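Local coordinates for RabGDI protein (Plasmodium falciparum 3D7, PDB 3P1W), which probably acts as a Rab GDP-dissociation inhibitor, keeping Rab GTPases in their GDP-bound form and so helping to regulate vesicle traffic, at residues F95-G100 against I233-Q238; L215-D220 against F439-N444; L209-A214 against I350-L355. One frame throughout, in Å; residues are numbered along the deposited sequence. Where two conformers were deposited one is given.

From the N terminus, the chain first passes 95-100, at strand 96-97, and later 209-214 and 215-220, the end of helix 203-213 and the loop behind it. Helix 226-243 then supplies 233-238 and closes contact 1. Two adjoining segments are still waiting for partners: 350-355, just beyond strand 346-350, closes contact 3, and 439-444, at the start of the last helix, closes contact 2. Every pair of contacts therefore crosses. F439 packs on F95 and I96, Y236 leans on the backbone of A212 and V213, and D219 holds H211. Helices 203-213 and 226-243 are thereby tied to the nine-stranded sheet and to helix 440-454.

Contact 1. Residues F95-G100 against I233-Q238; sequences FILVGG and IKLYMQ
The flat peptide group joining G99 to G100 is covered on one face by the isobutyl end of L235. CD2 of L235 stands almost directly above the carbonyl oxygen, 3.8 Å from G99 O, while CD1 of L235 comes in from the same face at a lower angle, 3.6 Å from G99 O. The second flat group, the ring of Y236, takes a smaller share: its CD1 lies 4.5 Å from CD1 of L97, with V143, A145, P247 and F248 also around the ring.

L97 and L235 provide the apolar meeting, CD2 of L97 lying 3.9 Å from CD2 of L235 where the two side chains cross obliquely. In L235, CG is anti to the backbone N (chi1 -172°), which carries the branched end out from the helix to the turn. L97 opens a type I turn closed by a bond of 2.9 Å from G100 N to L97 O, and glycine suits position 99 because no side chain holds the leucine off the backbone.

S239, one helical turn after L235, accepts a weak hydrogen bond from G99 N. The contact packs helix 226-243 against strand 96-97, at the edge of the sheet that the chain enters next, at strand 248-251, the pairing partner of 96-97. With no hydrogen bond between the two segments themselves, their fit depends on van der Waals packing and shape.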
loop_
_atom_site.group_PDB
_atom_site.type_symbol
_atom_site.label_atom_id
_atom_site.label_comp_id
_atom_site.label_asym_id
_atom_site.label_seq_id
_atom_site.Cartn_x
_atom_site.Cartn_y
_atom_site.Cartn_z
ATOM N N PHE A 95 -4.338 0.898 2.334
ATOM C CA PHE A 95 -5.654 0.838 1.713
ATOM C C PHE A 95 -5.603 0.429 0.228
ATOM O O PHE A 95 -4.584 0.526 -0.442
ATOM C CB PHE A 95 -6.367 2.180 1.858
ATOM C CG PHE A 95 -6.578 2.639 3.260
ATOM C CD1 PHE A 95 -6.836 1.763 4.293
ATOM C CD2 PHE A 95 -6.602 3.997 3.538
ATOM C CE1 PHE A 95 -7.087 2.230 5.574
ATOM C CE2 PHE A 95 -6.841 4.448 4.822
ATOM C CZ PHE A 95 -7.093 3.562 5.833
ATOM N N ILE A 96 -6.731 -0.052 -0.284
ATOM C CA ILE A 96 -6.779 -0.694 -1.603
ATOM C C ILE A 96 -7.719 0.069 -2.534
ATOM O O ILE A 96 -8.883 0.311 -2.199
ATOM C CB ILE A 96 -7.239 -2.143 -1.387
ATOM C CG1 ILE A 96 -6.180 -2.898 -0.574
ATOM C CG2 ILE A 96 -7.550 -2.865 -2.716
ATOM C CD1 ILE A 96 -6.738 -4.100 0.162
ATOM N N LEU A 97 -7.205 0.476 -3.691
ATOM C CA LEU A 97 -7.992 1.210 -4.669
ATOM C C LEU A 97 -9.036 0.273 -5.302
ATOM O O LEU A 97 -8.690 -0.800 -5.822
ATOM C CB LEU A 97 -7.071 1.813 -5.741
ATOM C CG LEU A 97 -7.695 2.788 -6.754
ATOM C CD1 LEU A 97 -8.160 4.113 -6.110
ATOM C CD2 LEU A 97 -6.723 3.085 -7.906
ATOM N N VAL A 98 -10.306 0.667 -5.217
ATOM C CA VAL A 98 -11.426 -0.155 -5.735
ATOM C C VAL A 98 -11.172 -0.628 -7.166
ATOM O O VAL A 98 -11.410 -1.786 -7.482
ATOM C CB VAL A 98 -12.757 0.590 -5.639
ATOM C CG1 VAL A 98 -13.894 -0.179 -6.406
ATOM C CG2 VAL A 98 -13.123 0.770 -4.198
ATOM N N GLY A 99 -10.636 0.245 -8.011
ATOM C CA GLY A 99 -10.388 -0.097 -9.420
ATOM C C GLY A 99 -8.995 -0.627 -9.744
ATOM O O GLY A 99 -8.658 -0.836 -10.914
ATOM N N GLY A 100 -8.175 -0.843 -8.718
ATOM C CA GLY A 100 -6.824 -1.316 -8.936
ATOM C C GLY A 100 -6.759 -2.819 -9.160
ATOM O O GLY A 100 -7.773 -3.523 -9.117
ATOM N N ILE A 233 -6.136 9.173 -13.395
ATOM C CA ILE A 233 -7.098 10.150 -12.866
ATOM C C ILE A 233 -8.516 9.663 -13.131
ATOM O O ILE A 233 -9.340 9.634 -12.225
ATOM C CB ILE A 233 -6.857 11.577 -13.422
ATOM C CG1 ILE A 233 -5.487 12.072 -12.969
ATOM C CG2 ILE A 233 -7.938 12.555 -12.914
ATOM C CD1 ILE A 233 -5.110 13.465 -13.454
ATOM N N LYS A 234 -8.787 9.212 -14.356
ATOM C CA LYS A 234 -10.103 8.638 -14.657
ATOM C C LYS A 234 -10.435 7.447 -13.761
ATOM O O LYS A 234 -11.555 7.327 -13.274
ATOM C CB LYS A 234 -10.218 8.224 -16.131
ATOM C CG LYS A 234 -11.669 8.096 -16.569
ATOM C CD LYS A 234 -11.812 7.914 -18.076
ATOM C CE LYS A 234 -11.269 6.580 -18.532
ATOM N NZ LYS A 234 -11.805 5.443 -17.722
ATOM N N LEU A 235 -9.455 6.583 -13.532
ATOM C CA LEU A 235 -9.648 5.415 -12.662
ATOM C C LEU A 235 -10.011 5.795 -11.236
ATOM O O LEU A 235 -10.885 5.168 -10.638
ATOM C CB LEU A 235 -8.416 4.507 -12.678
ATOM C CG LEU A 235 -8.563 3.154 -11.959
ATOM C CD1 LEU A 235 -9.453 2.181 -12.741
ATOM C CD2 LEU A 235 -7.188 2.546 -11.712
ATOM N N TYR A 236 -9.339 6.809 -10.687
ATOM C CA TYR A 236 -9.679 7.318 -9.366
ATOM C C TYR A 236 -11.153 7.749 -9.369
ATOM O O TYR A 236 -11.961 7.344 -8.515
ATOM C CB TYR A 236 -8.795 8.517 -9.031
ATOM C CG TYR A 236 -8.907 9.010 -7.622
ATOM C CD1 TYR A 236 -7.991 8.595 -6.643
ATOM C CD2 TYR A 236 -9.902 9.897 -7.248
ATOM C CE1 TYR A 236 -8.096 9.038 -5.341
ATOM C CE2 TYR A 236 -9.994 10.358 -5.953
ATOM C CZ TYR A 236 -9.084 9.941 -4.993
ATOM O OH TYR A 236 -9.194 10.398 -3.691
ATOM N N MET A 237 -11.489 8.577 -10.351
ATOM C CA MET A 237 -12.847 9.104 -10.493
ATOM C C MET A 237 -13.918 8.006 -10.615
ATOM O O MET A 237 -14.961 8.097 -9.975
ATOM C CB MET A 237 -12.918 10.041 -11.698
ATOM C CG MET A 237 -12.105 11.311 -11.528
ATOM S SD MET A 237 -12.145 12.331 -13.020
ATOM C CE MET A 237 -13.814 12.961 -12.934
ATOM N N GLN A 238 -13.648 6.982 -11.425
ATOM C CA GLN A 238 -14.553 5.819 -11.577
ATOM C C GLN A 238 -14.669 5.001 -10.292
ATOM O O GLN A 238 -15.752 4.508 -9.967
ATOM C CB GLN A 238 -14.051 4.878 -12.662
ATOM C CG GLN A 238 -14.196 5.387 -14.087
ATOM C CD GLN A 238 -13.597 4.430 -15.115
ATOM O OE1 GLN A 238 -14.021 4.409 -16.269
ATOM N NE2 GLN A 238 -12.612 3.637 -14.698
#

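Contact 2. Residues L215-D220 against F439-N444; sequences LYLNDD and FETATN
T441 and L217 bury the most surface here and meet through methyl groups, CG2 of T441 lying 4.3 Å from CD1 of L217. Threonine suits this place because its two branches do different work: the methyl is offered to the leucine, while OG1 of T441 hydrogen-bonds to D434 and more weakly to T436. L217 also touches T436, so its branched end rests on the loop leading into helix 440-454 as well as on the helix itself. L217 is exposed, so solvent reaches this small methyl contact.

E440, in the first turn of that helix, makes the polar half of the contact. With CG swung opposite the backbone N (chi1 -177°) and the rest of the chain stretched out, the carboxylate arrives beside the carbonyl of L215. The two oxygens, E440 OE1 and L215 O, stay 4.1 Å apart, since neither brings a proton. A water between them gives one hydrogen to each, at 2.6 Å from L215 O and 2.8 Å from E440 OE1. L215 is the first residue to leave the preceding helix and has positive phi (62°), an uncommon conformation for a leucine; its side chain packs on H438 and R232.

The principal partner of E440 OE1 is R232 of helix 226-243, in a salt bridge, while OE2 of E440 takes a weak bond of 3.3 Å from ND2 of N444. A negative group near the N-terminal end of a helix should also be favoured by the helix dipole. The carboxylate is thus held by the charge of R232 and a bridging water, with a weak amide bond added, and the chemistry implies a solvent-mediated joint between loop and helix, flanked by a modest methyl contact.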
loop_
_atom_site.group_PDB
_atom_site.type_symbol
_atom_site.label_atom_id
_atom_site.label_comp_id
_atom_site.label_asym_id
_atom_site.label_seq_id
_atom_site.Cartn_x
_atom_site.Cartn_y
_atom_site.Cartn_z
ATOM N N LEU A 215 -2.131 9.433 -7.855
ATOM C CA LEU A 215 -1.438 8.575 -6.868
ATOM C C LEU A 215 0.017 8.266 -7.212
ATOM O O LEU A 215 0.571 7.197 -6.868
ATOM C CB LEU A 215 -2.244 7.302 -6.591
ATOM C CG LEU A 215 -3.645 7.579 -6.022
ATOM C CD1 LEU A 215 -4.412 6.263 -5.930
ATOM C CD2 LEU A 215 -3.628 8.327 -4.651
ATOM N N TYR A 216 0.660 9.246 -7.830
ATOM C CA TYR A 216 2.075 9.144 -8.114
ATOM C C TYR A 216 2.900 9.536 -6.874
ATOM O O TYR A 216 2.410 10.193 -5.957
ATOM C CB TYR A 216 2.453 10.059 -9.252
ATOM C CG TYR A 216 2.023 9.627 -10.647
ATOM C CD1 TYR A 216 2.471 8.425 -11.201
ATOM C CD2 TYR A 216 1.248 10.474 -11.444
ATOM C CE1 TYR A 216 2.111 8.059 -12.525
ATOM C CE2 TYR A 216 0.893 10.124 -12.738
ATOM C CZ TYR A 216 1.323 8.920 -13.272
ATOM O OH TYR A 216 0.958 8.596 -14.559
ATOM N N LEU A 217 4.173 9.152 -6.899
ATOM C CA LEU A 217 5.113 9.380 -5.799
ATOM C C LEU A 217 5.970 10.624 -5.983
ATOM O O LEU A 217 6.590 11.100 -5.048
ATOM C CB LEU A 217 6.038 8.165 -5.681
ATOM C CG LEU A 217 5.367 6.793 -5.632
ATOM C CD1 LEU A 217 6.375 5.760 -5.139
ATOM C CD2 LEU A 217 4.121 6.783 -4.750
ATOM N N ASN A 218 6.023 11.125 -7.217
ATOM C CA ASN A 218 6.857 12.270 -7.555
ATOM C C ASN A 218 6.310 12.891 -8.842
ATOM O O ASN A 218 5.300 12.417 -9.371
ATOM C CB ASN A 218 8.320 11.836 -7.705
ATOM C CG ASN A 218 8.515 10.814 -8.812
ATOM O OD1 ASN A 218 8.052 11.005 -9.932
ATOM N ND2 ASN A 218 9.192 9.715 -8.502
ATOM N N ASP A 219 6.992 13.910 -9.351
ATOM C CA ASP A 219 6.505 14.644 -10.524
ATOM C C ASP A 219 7.156 14.243 -11.856
ATOM O O ASP A 219 7.031 14.982 -12.835
ATOM C CB ASP A 219 6.643 16.142 -10.277
ATOM C CG ASP A 219 5.736 16.638 -9.148
ATOM O OD1 ASP A 219 4.716 15.975 -8.805
ATOM O OD2 ASP A 219 6.053 17.707 -8.596
ATOM N N ASP A 220 7.779 13.064 -11.926
ATOM C CA ASP A 220 8.341 12.561 -13.209
ATOM C C ASP A 220 7.269 12.411 -14.298
ATOM O O ASP A 220 7.549 12.631 -15.483
ATOM C CB ASP A 220 9.054 11.208 -13.016
ATOM C CG ASP A 220 10.298 11.305 -12.126
ATOM O OD1 ASP A 220 10.736 12.418 -11.774
ATOM O OD2 ASP A 220 10.840 10.248 -11.781
ATOM N N PHE A 439 -2.005 0.405 -1.827
ATOM C CA PHE A 439 -1.401 -0.902 -2.120
ATOM C C PHE A 439 -0.696 -0.999 -3.486
ATOM O O PHE A 439 -0.039 -2.006 -3.784
ATOM C CB PHE A 439 -2.485 -1.981 -2.020
ATOM C CG PHE A 439 -2.012 -3.288 -1.458
ATOM C CD1 PHE A 439 -2.288 -3.614 -0.139
ATOM C CD2 PHE A 439 -1.375 -4.236 -2.271
ATOM C CE1 PHE A 439 -1.874 -4.831 0.386
ATOM C CE2 PHE A 439 -0.946 -5.435 -1.770
ATOM C CZ PHE A 439 -1.181 -5.744 -0.437
ATOM N N GLU A 440 -0.816 0.023 -4.319
ATOM C CA GLU A 440 -0.414 -0.105 -5.733
ATOM C C GLU A 440 1.020 -0.593 -5.922
ATOM O O GLU A 440 1.283 -1.498 -6.725
ATOM C CB GLU A 440 -0.569 1.215 -6.507
ATOM C CG GLU A 440 -0.221 1.037 -7.978
ATOM C CD GLU A 440 0.033 2.309 -8.726
ATOM O OE1 GLU A 440 -0.200 3.416 -8.174
ATOM O OE2 GLU A 440 0.470 2.186 -9.899
ATOM N N THR A 441 1.952 0.028 -5.216
ATOM C CA THR A 441 3.352 -0.304 -5.429
ATOM C C THR A 441 3.676 -1.745 -4.987
ATOM O O THR A 441 4.561 -2.383 -5.565
ATOM C CB THR A 441 4.292 0.717 -4.781
ATOM O OG1 THR A 441 4.091 0.746 -3.374
ATOM C CG2 THR A 441 4.046 2.125 -5.382
ATOM N N ALA A 442 2.964 -2.259 -3.983
ATOM C CA ALA A 442 3.102 -3.654 -3.595
ATOM C C ALA A 442 2.581 -4.548 -4.694
ATOM O O ALA A 442 3.215 -5.550 -5.032
ATOM C CB ALA A 442 2.386 -3.954 -2.295
ATOM N N THR A 443 1.403 -4.233 -5.214
ATOM C CA THR A 443 0.810 -5.036 -6.301
ATOM C C THR A 443 1.730 -5.013 -7.538
ATOM O O THR A 443 1.935 -6.062 -8.192
ATOM C CB THR A 443 -0.592 -4.548 -6.675
ATOM O OG1 THR A 443 -1.383 -4.421 -5.490
ATOM C CG2 THR A 443 -1.280 -5.545 -7.655
ATOM N N ASN A 444 2.281 -3.849 -7.865
ATOM C CA ASN A 444 3.218 -3.729 -8.986
ATOM C C ASN A 444 4.411 -4.678 -8.858
ATOM O O ASN A 444 4.796 -5.337 -9.835
ATOM C CB ASN A 444 3.738 -2.316 -9.162
ATOM C CG ASN A 444 2.650 -1.333 -9.675
ATOM O OD1 ASN A 444 1.615 -1.742 -10.181
ATOM N ND2 ASN A 444 2.904 -0.045 -9.515
HETATM O O HOH W 1 1.688 4.878 -6.784
#

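Contact 3. Residues L209-A214 against I350-L355; sequences LGHAVA and IPQNQL
Van der Waals packing on a ring face comes first: the imidazole of H211 receives P351 over one face, with CB of the proline 4.3 Å from CG of the histidine. Proline suits the place because its ring is compact and its backbone phi restricted, and P351 also touches V125 of strand 117-129, as A212 does. P351 O then accepts from Q354 N at 3.0 Å, within the short 3-10 turn that follows the proline.

The second kind is an edge contact between flat groups. NE2 of Q352 sits near the plane of the imidazole, 4.0 Å from CE1 of H211, and the amide is turned 77° from the ring. A chi1 of 64° tucks CG of Q352 between its N and C, and from there the chain runs out straight to bring the amide to the rim of the imidazole. No hydrogen bond joins the two segments.

Polar bonds to neighbouring residues fix the ring's rotation. ND1 of H211 bonds to D360 and NE2 of H211 to D219 in the following loop, so a carboxylate lies at either nitrogen. D360 uses its other oxygen for the backbone N of Q352, linking the histidine indirectly to the segment it packs against. Histidine suits a buried position with acceptors at both nitrogens, and the pair of carboxylates probably favours the protonated imidazolium form.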
loop_
_atom_site.group_PDB
_atom_site.type_symbol
_atom_site.label_atom_id
_atom_site.label_comp_id
_atom_site.label_asym_id
_atom_site.label_seq_id
_atom_site.Cartn_x
_atom_site.Cartn_y
_atom_site.Cartn_z
ATOM N N LEU A 209 -3.460 16.872 -7.741
ATOM C CA LEU A 209 -3.851 15.951 -8.824
ATOM C C LEU A 209 -2.849 14.818 -9.006
ATOM O O LEU A 209 -3.232 13.658 -9.125
ATOM C CB LEU A 209 -4.038 16.691 -10.148
ATOM C CG LEU A 209 -5.304 17.543 -10.152
ATOM C CD1 LEU A 209 -5.350 18.451 -11.369
ATOM C CD2 LEU A 209 -6.506 16.631 -10.079
ATOM N N GLY A 210 -1.571 15.156 -9.055
ATOM C CA GLY A 210 -0.539 14.165 -9.298
ATOM C C GLY A 210 -0.360 13.179 -8.148
ATOM O O GLY A 210 -0.238 11.965 -8.373
ATOM N N HIS A 211 -0.328 13.709 -6.932
ATOM C CA HIS A 211 0.016 12.932 -5.763
ATOM C C HIS A 211 -1.188 12.267 -5.109
ATOM O O HIS A 211 -1.055 11.167 -4.600
ATOM C CB HIS A 211 0.778 13.793 -4.761
ATOM C CG HIS A 211 2.131 14.204 -5.249
ATOM N ND1 HIS A 211 3.303 13.753 -4.671
ATOM C CD2 HIS A 211 2.499 14.949 -6.319
ATOM C CE1 HIS A 211 4.333 14.265 -5.330
ATOM N NE2 HIS A 211 3.873 14.970 -6.350
ATOM N N ALA A 212 -2.355 12.908 -5.142
ATOM C CA ALA A 212 -3.520 12.425 -4.385
ATOM C C ALA A 212 -4.653 11.847 -5.244
ATOM O O ALA A 212 -5.572 11.234 -4.703
ATOM C CB ALA A 212 -4.064 13.563 -3.466
ATOM N N VAL A 213 -4.623 12.090 -6.550
ATOM C CA VAL A 213 -5.671 11.580 -7.463
ATOM C C VAL A 213 -5.041 10.570 -8.445
ATOM O O VAL A 213 -5.497 9.429 -8.524
ATOM C CB VAL A 213 -6.450 12.724 -8.173
ATOM C CG1 VAL A 213 -7.532 12.166 -9.122
ATOM C CG2 VAL A 213 -7.092 13.633 -7.142
ATOM N N ALA A 214 -3.992 10.977 -9.164
ATOM C CA ALA A 214 -3.207 10.046 -9.973
ATOM C C ALA A 214 -2.330 9.085 -9.126
ATOM O O ALA A 214 -1.831 8.066 -9.633
ATOM C CB ALA A 214 -2.345 10.813 -10.970
ATOM N N ILE A 350 0.457 13.565 2.073
ATOM C CA ILE A 350 1.229 14.813 2.239
ATOM C C ILE A 350 2.292 14.952 1.138
ATOM O O ILE A 350 3.343 14.275 1.180
ATOM C CB ILE A 350 1.888 14.905 3.611
ATOM C CG1 ILE A 350 0.877 14.644 4.741
ATOM C CG2 ILE A 350 2.603 16.321 3.742
ATOM C CD1 ILE A 350 1.496 14.591 6.157
ATOM N N PRO A 351 2.013 15.801 0.131
ATOM C CA PRO A 351 2.969 15.943 -0.963
ATOM C C PRO A 351 4.295 16.484 -0.450
ATOM O O PRO A 351 4.321 17.370 0.401
ATOM C CB PRO A 351 2.276 16.903 -1.923
ATOM C CG PRO A 351 0.828 16.754 -1.618
ATOM C CD PRO A 351 0.721 16.451 -0.173
ATOM N N GLN A 352 5.381 15.918 -0.954
ATOM C CA GLN A 352 6.720 16.201 -0.448
ATOM C C GLN A 352 7.089 17.702 -0.400
ATOM O O GLN A 352 7.759 18.150 0.546
ATOM C CB GLN A 352 7.737 15.384 -1.253
ATOM C CG GLN A 352 7.803 15.767 -2.753
ATOM C CD GLN A 352 8.500 14.735 -3.576
ATOM O OE1 GLN A 352 9.572 15.000 -4.101
ATOM N NE2 GLN A 352 7.922 13.540 -3.674
ATOM N N ASN A 353 6.634 18.479 -1.394
ATOM C CA ASN A 353 6.964 19.916 -1.450
ATOM C C ASN A 353 6.345 20.718 -0.306
ATOM O O ASN A 353 6.813 21.826 0.022
ATOM C CB ASN A 353 6.653 20.534 -2.834
ATOM C CG ASN A 353 5.162 20.532 -3.191
ATOM O OD1 ASN A 353 4.337 19.919 -2.529
ATOM N ND2 ASN A 353 4.822 21.243 -4.268
ATOM N N GLN A 354 5.290 20.162 0.297
ATOM C CA GLN A 354 4.655 20.745 1.478
ATOM C C GLN A 354 5.488 20.687 2.767
ATOM O O GLN A 354 5.364 21.555 3.660
ATOM C CB GLN A 354 3.275 20.113 1.708
ATOM C CG GLN A 354 2.234 20.569 0.715
ATOM C CD GLN A 354 1.794 22.014 0.938
ATOM O OE1 GLN A 354 1.554 22.466 2.085
ATOM N NE2 GLN A 354 1.638 22.736 -0.160
ATOM N N LEU A 355 6.370 19.716 2.856
ATOM C CA LEU A 355 7.221 19.594 4.031
ATOM C C LEU A 355 8.690 19.721 3.660
ATOM O O LEU A 355 9.555 19.258 4.382
ATOM C CB LEU A 355 6.933 18.281 4.750
ATOM C CG LEU A 355 5.566 18.188 5.435
ATOM C CD1 LEU A 355 5.411 16.784 6.023
ATOM C CD2 LEU A 355 5.330 19.274 6.518
#